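Local structure of cellulosomal scaffoldin adaptor protein B (Acetivibrio cellulolyticus, 3BWZ) at residues Val10-Thr15 with Glu20-Ser25; Leu39-Asp44 with Ala114-Lys119; Leu70-Asn75 with Ala106-Gly111; Phe118-Glu123 with Val164-Met169. The protein serves as a scaffoldin of the cellulosome, whose type II cohesin modules, one of which forms this chain, probably hold partner proteins by binding their dockerins. All coordinates share one frame; numbering follows the deposited sequence. Where two conformers were deposited one is given.

Contact 1: Val10-Thr15 with Glu20-Ser25. With EDO (1,2-ethanediol), chain F.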
loop_
_atom_site.group_PDB
_atom_site.type_symbol
_atom_site.label_atom_id
_atom_site.label_comp_id
_atom_site.label_asym_id
_atom_site.label_seq_id
_atom_site.Cartn_x
_atom_site.Cartn_y
_atom_site.Cartn_z
ATOM N N VAL A 10 7.017 2.972 2.224
ATOM C CA VAL A 10 8.464 2.988 2.174
ATOM C C VAL A 10 8.917 2.966 0.723
ATOM O O VAL A 10 8.555 2.061 0.003
ATOM C CB VAL A 10 9.062 1.753 2.974
ATOM C CG1 VAL A 10 10.582 1.731 2.916
ATOM C CG2 VAL A 10 8.571 1.792 4.427
ATOM N N LEU A 11 9.731 3.922 0.299
ATOM C CA LEU A 11 10.266 3.920 -1.067
ATOM C C LEU A 11 11.672 3.359 -1.120
ATOM O O LEU A 11 12.467 3.530 -0.195
ATOM C CB LEU A 11 10.306 5.337 -1.638
ATOM C CG LEU A 11 8.998 6.104 -1.539
ATOM C CD1 LEU A 11 9.131 7.464 -2.251
ATOM C CD2 LEU A 11 7.830 5.321 -2.043
ATOM N N ASP A 12 12.011 2.715 -2.226
ATOM C CA ASP A 12 13.370 2.244 -2.423
ATOM C C ASP A 12 14.356 3.326 -2.841
ATOM O O ASP A 12 15.556 3.081 -2.854
ATOM C CB ASP A 12 13.417 1.064 -3.399
ATOM C CG ASP A 12 13.045 1.439 -4.823
ATOM O OD1 ASP A 12 12.256 2.371 -5.035
ATOM O OD2 ASP A 12 13.526 0.706 -5.727
ATOM N N LYS A 13 13.859 4.478 -3.250
ATOM C CA LYS A 13 14.634 5.584 -3.758
ATOM C C LYS A 13 14.154 6.897 -3.091
ATOM O O LYS A 13 12.978 7.047 -2.800
ATOM C CB LYS A 13 14.439 5.699 -5.277
ATOM C CG LYS A 13 15.009 4.559 -6.060
ATOM C CD LYS A 13 14.642 4.635 -7.525
ATOM C CE LYS A 13 15.247 3.458 -8.313
ATOM N NZ LYS A 13 14.935 3.439 -9.743
ATOM N N THR A 14 15.087 7.793 -2.824
ATOM C CA THR A 14 14.795 9.155 -2.403
ATOM C C THR A 14 14.717 10.131 -3.539
ATOM O O THR A 14 14.032 11.172 -3.465
ATOM C CB THR A 14 15.822 9.679 -1.296
ATOM O OG1 THR A 14 17.172 9.707 -1.830
ATOM C CG2 THR A 14 15.756 8.872 -0.034
ATOM N N THR A 15 15.491 9.812 -4.552
ATOM C CA THR A 15 15.620 10.626 -5.737
ATOM C C THR A 15 15.497 9.675 -6.925
ATOM O O THR A 15 15.955 8.537 -6.852
ATOM C CB THR A 15 16.886 11.404 -5.623
ATOM O OG1 THR A 15 16.843 12.178 -4.413
ATOM C CG2 THR A 15 16.952 12.330 -6.736
ATOM N N GLU A 20 12.490 6.534 -14.419
ATOM C CA GLU A 20 12.826 5.501 -13.471
ATOM C C GLU A 20 11.579 4.946 -12.785
ATOM O O GLU A 20 10.533 5.597 -12.714
ATOM C CB GLU A 20 13.767 6.044 -12.403
ATOM C CG GLU A 20 15.184 6.214 -12.841
ATOM C CD GLU A 20 16.100 6.507 -11.659
ATOM O OE1 GLU A 20 16.089 5.764 -10.660
ATOM O OE2 GLU A 20 16.822 7.481 -11.726
ATOM N N ILE A 21 11.739 3.749 -12.219
ATOM C CA ILE A 21 10.701 3.135 -11.404
ATOM C C ILE A 21 11.041 3.341 -9.925
ATOM O O ILE A 21 12.155 3.024 -9.484
ATOM C CB ILE A 21 10.560 1.627 -11.716
ATOM C CG1 ILE A 21 10.308 1.413 -13.211
ATOM C CG2 ILE A 21 9.446 1.014 -10.866
ATOM C CD1 ILE A 21 9.153 2.186 -13.799
ATOM N N VAL A 22 10.070 3.833 -9.181
ATOM C CA VAL A 22 10.159 3.965 -7.742
ATOM C C VAL A 22 9.215 2.934 -7.143
ATOM O O VAL A 22 8.022 2.880 -7.497
ATOM C CB VAL A 22 9.724 5.390 -7.306
ATOM C CG1 VAL A 22 9.651 5.493 -5.773
ATOM C CG2 VAL A 22 10.637 6.453 -7.895
ATOM N N THR A 23 9.729 2.085 -6.256
ATOM C CA THR A 23 8.935 1.021 -5.671
ATOM C C THR A 23 8.491 1.436 -4.291
ATOM O O THR A 23 9.327 1.655 -3.402
ATOM C CB THR A 23 9.740 -0.284 -5.642
ATOM O OG1 THR A 23 10.118 -0.645 -6.979
ATOM C CG2 THR A 23 8.930 -1.424 -5.050
ATOM N N ALA A 24 7.180 1.522 -4.109
ATOM C CA ALA A 24 6.580 1.844 -2.824
ATOM C C ALA A 24 6.131 0.536 -2.164
ATOM O O ALA A 24 5.201 -0.131 -2.611
ATOM C CB ALA A 24 5.393 2.787 -3.016
ATOM N N SER A 25 6.795 0.189 -1.075
ATOM C CA SER A 25 6.447 -0.973 -0.281
ATOM C C SER A 25 5.586 -0.545 0.886
ATOM O O SER A 25 5.911 0.390 1.613
ATOM C CB SER A 25 7.717 -1.644 0.247
ATOM O OG SER A 25 8.486 -2.150 -0.819
HETATM C C1 EDO F . 19.458 7.722 0.043
HETATM O O1 EDO F . 18.841 7.608 -1.241
HETATM C C2 EDO F . 20.894 7.230 0.016
HETATM O O2 EDO F . 21.029 5.825 -0.137
HETATM O O HOH W 1 12.281 0.653 -8.047
HETATM O O HOH W 2 17.241 6.406 -7.986
#
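Glu20 meets Lys13 in a salt bridge, NZ lying 2.8 Å from OE1 on the anti lone pair of that oxygen, while OE2 accepts the N-H of Ser17 inside the turn. Lysine suits the place because its extended chain also brings NZ to the backbone O of Ile21, 2.8 Å away and tilted from the carbonyl plane. Val22, a buried branched residue, sets CG1 4.1 Å from Leu11 CD1. At Thr23 a side-chain oxygen replaces a backbone carbonyl as the acceptor for N: Asp12 OD1 takes it at 2.8 Å, met from 45° above the carboxylate plane, whereas Thr23 O keeps a main-chain donor, Asp12 N, at 3.1 Å. With CG between its own N and carbonyl carbon (chi1 67°), Asp12 swings its short acid across to that N-H. One water joins Asp12 OD2, Ile21 O and Thr23 OG1, which is also bonded to Lys117. Ala24 is small enough for Leu11 CD2 to close on its CB at 3.6 Å. Ser25 and Val10 form a hydrogen-bonded antiparallel pair, Val10 N to Ser25 O 2.9 Å and Ser25 N to Val10 O 2.8 Å. The whole is a beta hairpin of the cohesin sandwich, splayed near its turn and tied there by side chains.

Contact 2: Leu39-Asp44 with Ala114-Lys119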
loop_
_atom_site.group_PDB
_atom_site.type_symbol
_atom_site.label_atom_id
_atom_site.label_comp_id
_atom_site.label_asym_id
_atom_site.label_seq_id
_atom_site.Cartn_x
_atom_site.Cartn_y
_atom_site.Cartn_z
ATOM N N LEU A 39 -6.831 -0.291 1.838
ATOM C CA LEU A 39 -6.002 0.901 1.793
ATOM C C LEU A 39 -6.452 1.817 0.682
ATOM O O LEU A 39 -6.886 1.367 -0.370
ATOM C CB LEU A 39 -4.528 0.524 1.602
ATOM C CG LEU A 39 -3.972 -0.456 2.641
ATOM C CD1 LEU A 39 -2.566 -0.861 2.259
ATOM C CD2 LEU A 39 -3.975 0.110 4.059
ATOM N N ASN A 40 -6.286 3.112 0.912
ATOM C CA ASN A 40 -6.615 4.143 -0.059
ATOM C C ASN A 40 -5.402 5.030 -0.232
ATOM O O ASN A 40 -5.085 5.830 0.651
ATOM C CB ASN A 40 -7.828 4.937 0.440
ATOM C CG ASN A 40 -8.374 5.879 -0.585
ATOM O OD1 ASN A 40 -8.252 7.135 -0.450
ATOM N ND2 ASN A 40 -8.957 5.332 -1.622
ATOM N N MET A 41 -4.750 4.886 -1.379
ATOM C CA MET A 41 -3.514 5.597 -1.694
ATOM C C MET A 41 -3.800 6.726 -2.667
ATOM O O MET A 41 -4.647 6.616 -3.554
ATOM C CB MET A 41 -2.489 4.697 -2.316
ATOM C CG MET A 41 -1.960 3.692 -1.362
ATOM S SD MET A 41 -0.828 2.550 -2.130
ATOM C CE MET A 41 0.574 3.585 -2.530
ATOM N N LYS A 42 -3.056 7.817 -2.521
ATOM C CA LYS A 42 -3.147 8.986 -3.385
ATOM C C LYS A 42 -1.766 9.357 -3.907
ATOM O O LYS A 42 -0.785 9.357 -3.181
ATOM C CB LYS A 42 -3.743 10.159 -2.598
ATOM C CG LYS A 42 -3.913 11.459 -3.358
ATOM C CD LYS A 42 -5.073 11.416 -4.322
ATOM C CE LYS A 42 -5.200 12.701 -5.109
ATOM N NZ LYS A 42 -4.073 12.890 -6.062
ATOM N N TYR A 43 -1.719 9.673 -5.187
ATOM C CA TYR A 43 -0.496 10.144 -5.841
ATOM C C TYR A 43 -0.888 11.193 -6.865
ATOM O O TYR A 43 -2.071 11.332 -7.196
ATOM C CB TYR A 43 0.294 8.980 -6.484
ATOM C CG TYR A 43 -0.462 8.315 -7.602
ATOM C CD1 TYR A 43 -0.272 8.681 -8.920
ATOM C CD2 TYR A 43 -1.427 7.370 -7.331
ATOM C CE1 TYR A 43 -1.004 8.116 -9.946
ATOM C CE2 TYR A 43 -2.172 6.780 -8.350
ATOM C CZ TYR A 43 -1.967 7.159 -9.655
ATOM O OH TYR A 43 -2.742 6.602 -10.646
ATOM N N ASP A 44 0.102 11.918 -7.382
ATOM C CA ASP A 44 -0.152 12.956 -8.367
ATOM C C ASP A 44 0.021 12.340 -9.742
ATOM O O ASP A 44 1.130 11.999 -10.122
ATOM C CB ASP A 44 0.827 14.132 -8.171
ATOM C CG ASP A 44 0.583 15.261 -9.139
ATOM O OD1 ASP A 44 -0.102 15.043 -10.170
ATOM O OD2 ASP A 44 1.092 16.370 -8.866
ATOM N N ALA A 114 1.978 -5.260 0.290
ATOM C CA ALA A 114 1.767 -5.007 -1.122
ATOM C C ALA A 114 2.845 -4.051 -1.571
ATOM O O ALA A 114 3.433 -3.328 -0.756
ATOM C CB ALA A 114 0.364 -4.381 -1.340
ATOM N N VAL A 115 3.058 -4.022 -2.886
ATOM C CA VAL A 115 4.007 -3.129 -3.505
ATOM C C VAL A 115 3.317 -2.410 -4.660
ATOM O O VAL A 115 2.607 -3.028 -5.459
ATOM C CB VAL A 115 5.194 -3.955 -4.025
ATOM C CG1 VAL A 115 6.143 -3.158 -4.831
ATOM C CG2 VAL A 115 5.919 -4.607 -2.875
ATOM N N VAL A 116 3.530 -1.097 -4.729
ATOM C CA VAL A 116 3.077 -0.311 -5.875
ATOM C C VAL A 116 4.301 0.337 -6.482
ATOM O O VAL A 116 4.987 1.120 -5.834
ATOM C CB VAL A 116 2.015 0.763 -5.508
ATOM C CG1 VAL A 116 1.595 1.513 -6.787
ATOM C CG2 VAL A 116 0.832 0.116 -4.834
ATOM N N LYS A 117 4.559 0.018 -7.747
ATOM C CA LYS A 117 5.631 0.623 -8.499
ATOM C C LYS A 117 5.088 1.808 -9.287
ATOM O O LYS A 117 4.014 1.745 -9.861
ATOM C CB LYS A 117 6.262 -0.410 -9.412
ATOM C CG LYS A 117 7.040 -1.444 -8.619
ATOM C CD LYS A 117 7.475 -2.614 -9.474
ATOM C CE LYS A 117 8.362 -3.547 -8.717
ATOM N NZ LYS A 117 9.732 -3.005 -8.541
ATOM N N PHE A 118 5.889 2.864 -9.335
ATOM C CA PHE A 118 5.548 4.081 -10.049
ATOM C C PHE A 118 6.635 4.465 -11.023
ATOM O O PHE A 118 7.805 4.555 -10.655
ATOM C CB PHE A 118 5.325 5.260 -9.092
ATOM C CG PHE A 118 4.129 5.134 -8.207
ATOM C CD1 PHE A 118 4.247 4.646 -6.911
ATOM C CD2 PHE A 118 2.889 5.545 -8.641
ATOM C CE1 PHE A 118 3.139 4.554 -6.104
ATOM C CE2 PHE A 118 1.783 5.464 -7.831
ATOM C CZ PHE A 118 1.919 4.975 -6.562
ATOM N N LYS A 119 6.239 4.725 -12.259
ATOM C CA LYS A 119 7.120 5.334 -13.248
ATOM C C LYS A 119 7.116 6.843 -13.057
ATOM O O LYS A 119 6.052 7.460 -12.939
ATOM C CB LYS A 119 6.639 4.953 -14.643
ATOM C CG LYS A 119 7.365 5.448 -15.890
ATOM C CD LYS A 119 6.435 5.352 -17.152
ATOM C CE LYS A 119 5.846 3.966 -17.406
ATOM N NZ LYS A 119 4.814 3.964 -18.516
#
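Met41 and Tyr43 pack against Val116 and Phe118 in a buried, apolar contact between the two layers of the cohesin beta sandwich, a jelly-roll fold. Strand 34-42 supplies one side and strand 111-120 the other, and the CA atoms of Met41 and Val116 are 9.8 Å apart, a gap filled by side chains rather than bridged by backbone bonds. The alternation of a strand selects the residues: Met41, Tyr43, Val116 and Phe118 point into the interior, whereas Lys42 turns away and donates from NZ to the backbone O of Tyr43 at 2.8 Å and to that of Lys86. Val116 is compact and branched, and its CG2 lies 4.0 Å from Met41 SD, the two side chains lying alongside and pointing opposite ways. Methionine is flexible enough to adapt to such a neighbour; in the conformer described, one of two modelled, the bend at chi3 (68°) turns CE to the edge of the Phe118 ring, near its plane. The two aromatic residues fill the other end of the interface, with Leu48 and Pro50 of strand 48-51 closing round them. Their flat rings offer broad apolar surfaces to one another. The planes are inclined at 55° and the centroids lie 5.2 Å apart, an oblique meeting. Phe118 rests one corner on a face of Tyr43, displaced toward the rim, where CE2 comes within 3.6 Å of Tyr43 CG.

Contact 3: Leu70-Asn75 with Ala106-Gly111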
loop_
_atom_site.group_PDB
_atom_site.type_symbol
_atom_site.label_atom_id
_atom_site.label_comp_id
_atom_site.label_asym_id
_atom_site.label_seq_id
_atom_site.Cartn_x
_atom_site.Cartn_y
_atom_site.Cartn_z
ATOM N N LEU A 70 0.685 -11.993 3.408
ATOM C CA LEU A 70 -0.604 -12.135 2.696
ATOM C C LEU A 70 -0.436 -12.945 1.420
ATOM O O LEU A 70 -1.147 -12.758 0.437
ATOM C CB LEU A 70 -1.328 -10.815 2.424
ATOM C CG LEU A 70 -1.721 -10.017 3.657
ATOM C CD1 LEU A 70 -2.377 -8.705 3.238
ATOM C CD2 LEU A 70 -2.640 -10.823 4.578
ATOM N N ASN A 71 0.467 -13.906 1.485
ATOM C CA ASN A 71 0.874 -14.738 0.377
ATOM C C ASN A 71 0.519 -16.219 0.532
ATOM O O ASN A 71 0.827 -17.033 -0.347
ATOM C CB ASN A 71 2.409 -14.532 0.202
ATOM C CG ASN A 71 2.749 -13.408 -0.680
ATOM O OD1 ASN A 71 2.015 -12.946 -1.557
ATOM N ND2 ASN A 71 3.910 -12.873 -0.371
ATOM N N SER A 72 -0.150 -16.570 1.623
ATOM C CA SER A 72 -0.494 -17.970 1.896
ATOM C C SER A 72 -1.875 -18.310 1.338
ATOM O O SER A 72 -2.709 -17.437 1.121
ATOM C CB SER A 72 -0.497 -18.239 3.393
ATOM O OG SER A 72 0.783 -17.951 3.939
ATOM N N ASP A 73 -2.110 -19.606 1.137
ATOM C CA ASP A 73 -3.357 -20.110 0.560
ATOM C C ASP A 73 -4.482 -20.181 1.594
ATOM O O ASP A 73 -4.945 -21.268 1.975
ATOM C CB ASP A 73 -3.138 -21.513 -0.040
ATOM C CG ASP A 73 -2.451 -21.543 -1.380
ATOM O OD1 ASP A 73 -2.105 -20.495 -1.948
ATOM O OD2 ASP A 73 -2.285 -22.696 -1.876
ATOM N N PHE A 74 -4.963 -19.021 2.026
ATOM C CA PHE A 74 -6.130 -18.914 2.888
ATOM C C PHE A 74 -7.279 -18.224 2.130
ATOM O O PHE A 74 -8.005 -17.389 2.670
ATOM C CB PHE A 74 -5.823 -18.158 4.167
ATOM C CG PHE A 74 -4.885 -18.864 5.111
ATOM C CD1 PHE A 74 -3.672 -18.306 5.453
ATOM C CD2 PHE A 74 -5.221 -20.090 5.676
ATOM C CE1 PHE A 74 -2.841 -18.902 6.345
ATOM C CE2 PHE A 74 -4.382 -20.701 6.561
ATOM C CZ PHE A 74 -3.181 -20.117 6.885
ATOM N N ASN A 75 -7.451 -18.617 0.875
ATOM C CA ASN A 75 -8.515 -18.070 0.040
ATOM C C ASN A 75 -8.446 -16.534 0.024
ATOM O O ASN A 75 -9.444 -15.853 0.262
ATOM C CB ASN A 75 -9.883 -18.565 0.535
ATOM C CG ASN A 75 -11.004 -18.213 -0.411
ATOM O OD1 ASN A 75 -10.783 -17.974 -1.593
ATOM N ND2 ASN A 75 -12.219 -18.217 0.103
ATOM N N ALA A 106 0.658 -18.632 13.677
ATOM C CA ALA A 106 1.869 -17.954 13.226
ATOM C C ALA A 106 1.464 -16.672 12.490
ATOM O O ALA A 106 1.661 -16.517 11.290
ATOM C CB ALA A 106 2.680 -18.882 12.341
ATOM N N PRO A 107 0.876 -15.723 13.220
ATOM C CA PRO A 107 0.317 -14.534 12.567
ATOM C C PRO A 107 1.379 -13.673 11.883
ATOM O O PRO A 107 2.499 -13.515 12.379
ATOM C CB PRO A 107 -0.347 -13.768 13.720
ATOM C CG PRO A 107 0.374 -14.214 14.936
ATOM C CD PRO A 107 0.695 -15.675 14.680
ATOM N N GLU A 108 1.009 -13.151 10.732
ATOM C CA GLU A 108 1.858 -12.289 9.912
ATOM C C GLU A 108 1.772 -10.844 10.362
ATOM O O GLU A 108 1.074 -10.039 9.757
ATOM C CB GLU A 108 1.352 -12.349 8.494
ATOM C CG GLU A 108 1.406 -13.695 7.905
ATOM C CD GLU A 108 0.755 -13.732 6.562
ATOM O OE1 GLU A 108 0.220 -12.701 6.088
ATOM O OE2 GLU A 108 0.780 -14.812 5.967
ATOM N N GLN A 109 2.496 -10.502 11.431
ATOM C CA GLN A 109 2.369 -9.212 12.110
ATOM C C GLN A 109 3.281 -8.142 11.553
ATOM O O GLN A 109 3.038 -6.949 11.794
ATOM C CB GLN A 109 2.612 -9.390 13.613
ATOM C CG GLN A 109 1.680 -10.448 14.195
ATOM C CD GLN A 109 1.642 -10.477 15.696
ATOM O OE1 GLN A 109 2.554 -9.975 16.397
ATOM N NE2 GLN A 109 0.602 -11.023 16.214
ATOM N N THR A 110 4.322 -8.562 10.840
ATOM C CA THR A 110 5.343 -7.655 10.324
ATOM C C THR A 110 5.707 -8.107 8.929
ATOM O O THR A 110 6.076 -9.261 8.722
ATOM C CB THR A 110 6.588 -7.658 11.220
ATOM O OG1 THR A 110 6.212 -7.128 12.494
ATOM C CG2 THR A 110 7.710 -6.813 10.634
ATOM N N GLY A 111 5.619 -7.199 7.960
ATOM C CA GLY A 111 6.025 -7.509 6.596
ATOM C C GLY A 111 5.458 -6.535 5.605
ATOM O O GLY A 111 4.857 -5.533 5.977
HETATM O O HOH W 3 2.091 -15.471 3.272
#
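The backbone N-H of Leu70 is held by a side-chain carboxylate from a distant loop: Glu108 OE1 accepts it at 2.8 Å, with an N-H...O angle of 153°. The donor approaches from above the carboxylate plane, 38° out of it. Glutamate suits the task because its chain, extended beyond CG (chi2 174°), is long enough to span two loops whose nearest CA atoms, those of Leu70 and Glu108, are 7.6 Å apart. Glu108 was modelled in two conformers, and the bond belongs to the one described. Leu70 contributes apolar cover as well, its CD2 lying 3.7 Å from the same OE1. The other oxygen works through intermediaries. OE2 is bonded to the hydroxyl of Tyr95, and a water 3.1 Å from Glu108 OE2 donates to it. That water also accepts from Asn71 N at 2.9 Å and is hydrogen-bonded to Ser72 OG at 2.9 Å; the small serine hydroxyl thus reaches the acid indirectly. Tyr95 OH is bonded to Ser72 N too, and Tyr101 OH to Glu108 N. Glu108, at the centre of an inverse gamma turn, thus joins by a side-chain-to-main-chain hydrogen bond the loop before strand 77-83 to the one leading from helix 98-104 into strand 111-120 of the cohesin sandwich.

Contact 4: Phe118-Glu123 with Val164-Met169; sequences FKVLKE and VINLDM
Strands 111-120 and 158-165 run out into loops at one end of the cohesin sandwich, and there Glu123 lies against Asn166 and Met169. The Glu123 side chain starts with CG opposite its own N (chi1 -169°) and then bends at chi2 (74°), which folds the carboxylate over toward the second loop. It crosses the Asn166 side chain at about a right angle, the carboxylate and amide planes 54° apart. Glu123 OE2 and Asn166 ND2 are 3.4 Å apart. The amide is held by clear hydrogen bonds: OD1 accepts from Ala16 N, and ND2 donates to a water at 2.9 Å that in turn gives a bond to Lys122 O, also at 2.9 Å. Asparagine suits the spot twice over, since it readily adopts the left-handed backbone found here and its amide offers both donor and acceptor. Val120, a buried valine at the last position of its strand, brings CG1 to 4.4 Å from Asn166 ND2. Met169, in the conformer described, runs antiparallel to Glu123, with CG 3.4 Å from OE1; its flexible, unbranched chain, bent at chi3, lets SD lie 3.5 Å from Glu123 O. The contact joins the loops following these two strands of the cohesin jelly roll, partly through a water.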
loop_
_atom_site.group_PDB
_atom_site.type_symbol
_atom_site.label_atom_id
_atom_site.label_comp_id
_atom_site.label_asym_id
_atom_site.label_seq_id
_atom_site.Cartn_x
_atom_site.Cartn_y
_atom_site.Cartn_z
ATOM N N PHE A 118 5.889 2.864 -9.335
ATOM C CA PHE A 118 5.548 4.081 -10.049
ATOM C C PHE A 118 6.635 4.465 -11.023
ATOM O O PHE A 118 7.805 4.555 -10.655
ATOM C CB PHE A 118 5.325 5.260 -9.092
ATOM C CG PHE A 118 4.129 5.134 -8.207
ATOM C CD1 PHE A 118 4.247 4.646 -6.911
ATOM C CD2 PHE A 118 2.889 5.545 -8.641
ATOM C CE1 PHE A 118 3.139 4.554 -6.104
ATOM C CE2 PHE A 118 1.783 5.464 -7.831
ATOM C CZ PHE A 118 1.919 4.975 -6.562
ATOM N N LYS A 119 6.239 4.725 -12.259
ATOM C CA LYS A 119 7.120 5.334 -13.248
ATOM C C LYS A 119 7.116 6.843 -13.057
ATOM O O LYS A 119 6.052 7.460 -12.939
ATOM C CB LYS A 119 6.639 4.953 -14.643
ATOM C CG LYS A 119 7.365 5.448 -15.890
ATOM C CD LYS A 119 6.435 5.352 -17.152
ATOM C CE LYS A 119 5.846 3.966 -17.406
ATOM N NZ LYS A 119 4.814 3.964 -18.516
ATOM N N VAL A 120 8.306 7.444 -13.049
ATOM C CA VAL A 120 8.444 8.881 -12.878
ATOM C C VAL A 120 8.239 9.573 -14.227
ATOM O O VAL A 120 9.056 9.430 -15.147
ATOM C CB VAL A 120 9.829 9.247 -12.294
ATOM C CG1 VAL A 120 9.972 10.757 -12.176
ATOM C CG2 VAL A 120 10.022 8.542 -10.935
ATOM N N LEU A 121 7.144 10.312 -14.326
ATOM C CA LEU A 121 6.815 11.053 -15.550
ATOM C C LEU A 121 7.519 12.409 -15.607
ATOM O O LEU A 121 7.905 12.867 -16.688
ATOM C CB LEU A 121 5.308 11.296 -15.651
ATOM C CG LEU A 121 4.434 10.038 -15.587
ATOM C CD1 LEU A 121 2.940 10.402 -15.716
ATOM C CD2 LEU A 121 4.854 9.002 -16.627
ATOM N N LYS A 122 7.610 13.056 -14.448
ATOM C CA LYS A 122 8.157 14.413 -14.314
ATOM C C LYS A 122 9.046 14.473 -13.102
ATOM O O LYS A 122 8.740 13.856 -12.085
ATOM C CB LYS A 122 7.028 15.451 -14.145
ATOM C CG LYS A 122 6.017 15.460 -15.246
ATOM C CD LYS A 122 5.008 16.598 -15.091
ATOM C CE LYS A 122 5.591 17.965 -15.364
ATOM N NZ LYS A 122 6.068 18.097 -16.772
ATOM N N GLU A 123 10.123 15.237 -13.213
ATOM C CA GLU A 123 11.048 15.431 -12.133
ATOM C C GLU A 123 10.603 16.585 -11.254
ATOM O O GLU A 123 10.888 17.742 -11.523
ATOM C CB GLU A 123 12.437 15.676 -12.724
ATOM C CG GLU A 123 13.575 15.635 -11.743
ATOM C CD GLU A 123 13.926 14.273 -11.273
ATOM O OE1 GLU A 123 14.823 14.155 -10.424
ATOM O OE2 GLU A 123 13.303 13.296 -11.729
ATOM N N VAL A 164 7.813 10.687 0.195
ATOM C CA VAL A 164 8.114 11.803 -0.715
ATOM C C VAL A 164 9.259 11.417 -1.624
ATOM O O VAL A 164 10.312 10.953 -1.161
ATOM C CB VAL A 164 8.416 13.096 0.043
ATOM C CG1 VAL A 164 8.770 14.221 -0.935
ATOM C CG2 VAL A 164 7.213 13.468 0.896
ATOM N N ILE A 165 9.063 11.602 -2.927
ATOM C CA ILE A 165 10.112 11.383 -3.907
ATOM C C ILE A 165 10.603 12.737 -4.419
ATOM O O ILE A 165 9.814 13.665 -4.606
ATOM C CB ILE A 165 9.607 10.487 -5.098
ATOM C CG1 ILE A 165 10.781 10.007 -5.988
ATOM C CG2 ILE A 165 8.495 11.162 -5.890
ATOM C CD1 ILE A 165 11.764 9.087 -5.302
ATOM N N ASN A 166 11.901 12.825 -4.664
ATOM C CA ASN A 166 12.485 13.979 -5.341
ATOM C C ASN A 166 12.381 15.282 -4.566
ATOM O O ASN A 166 12.276 16.345 -5.170
ATOM C CB ASN A 166 11.961 14.087 -6.772
ATOM C CG ASN A 166 12.620 13.080 -7.676
ATOM O OD1 ASN A 166 13.776 12.727 -7.465
ATOM N ND2 ASN A 166 11.913 12.606 -8.694
ATOM N N LEU A 167 12.490 15.222 -3.236
ATOM C CA LEU A 167 12.775 16.422 -2.466
ATOM C C LEU A 167 14.064 17.044 -2.999
ATOM O O LEU A 167 14.118 18.237 -3.276
ATOM C CB LEU A 167 12.863 16.097 -0.957
ATOM C CG LEU A 167 12.743 17.163 0.110
ATOM C CD1 LEU A 167 13.943 18.048 0.150
ATOM C CD2 LEU A 167 11.402 17.905 0.029
ATOM N N ASP A 168 15.111 16.224 -3.102
ATOM C CA ASP A 168 16.319 16.552 -3.856
ATOM C C ASP A 168 16.201 15.900 -5.227
ATOM O O ASP A 168 15.722 14.773 -5.336
ATOM C CB ASP A 168 17.547 16.023 -3.151
ATOM C CG ASP A 168 17.684 16.599 -1.779
ATOM O OD1 ASP A 168 17.762 17.811 -1.577
ATOM O OD2 ASP A 168 17.630 15.778 -0.811
ATOM N N MET A 169 16.651 16.618 -6.254
ATOM C CA MET A 169 16.572 16.173 -7.639
ATOM C C MET A 169 17.915 16.326 -8.320
ATOM O O MET A 169 18.672 17.258 -8.028
ATOM C CB MET A 169 15.550 17.023 -8.377
ATOM C CG MET A 169 14.145 16.568 -8.072
ATOM S SD MET A 169 12.892 17.708 -8.645
ATOM C CE MET A 169 13.037 18.967 -7.368
HETATM O O HOH W 4 9.159 13.072 -9.355
#

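How the contacts relate
Contacts 1, 2 and 4 share one neighbourhood, because strand 111-120 runs beside strand 21-29. Probable backbone bonds join contact 1 to contact 2: Val22 N to Phe118 O and Ala24 N to Val116 O, both 2.8 Å. Glu20 O and Val120 N, 2.9 Å apart, link contact 1 to contact 4, whose centre is about 9 Å from that of contact 1. Phe118 belongs to segments of both contacts 2 and 4, but its ring serves the interior of contact 2. Contact 3 stands apart, its centre about 21 Å from that of contact 2 and about 32 Å from that of contact 4, which lies on the opposite side of the chain's centre. Thr14 of contact 1 binds an ethanediol, probably a crystallisation additive.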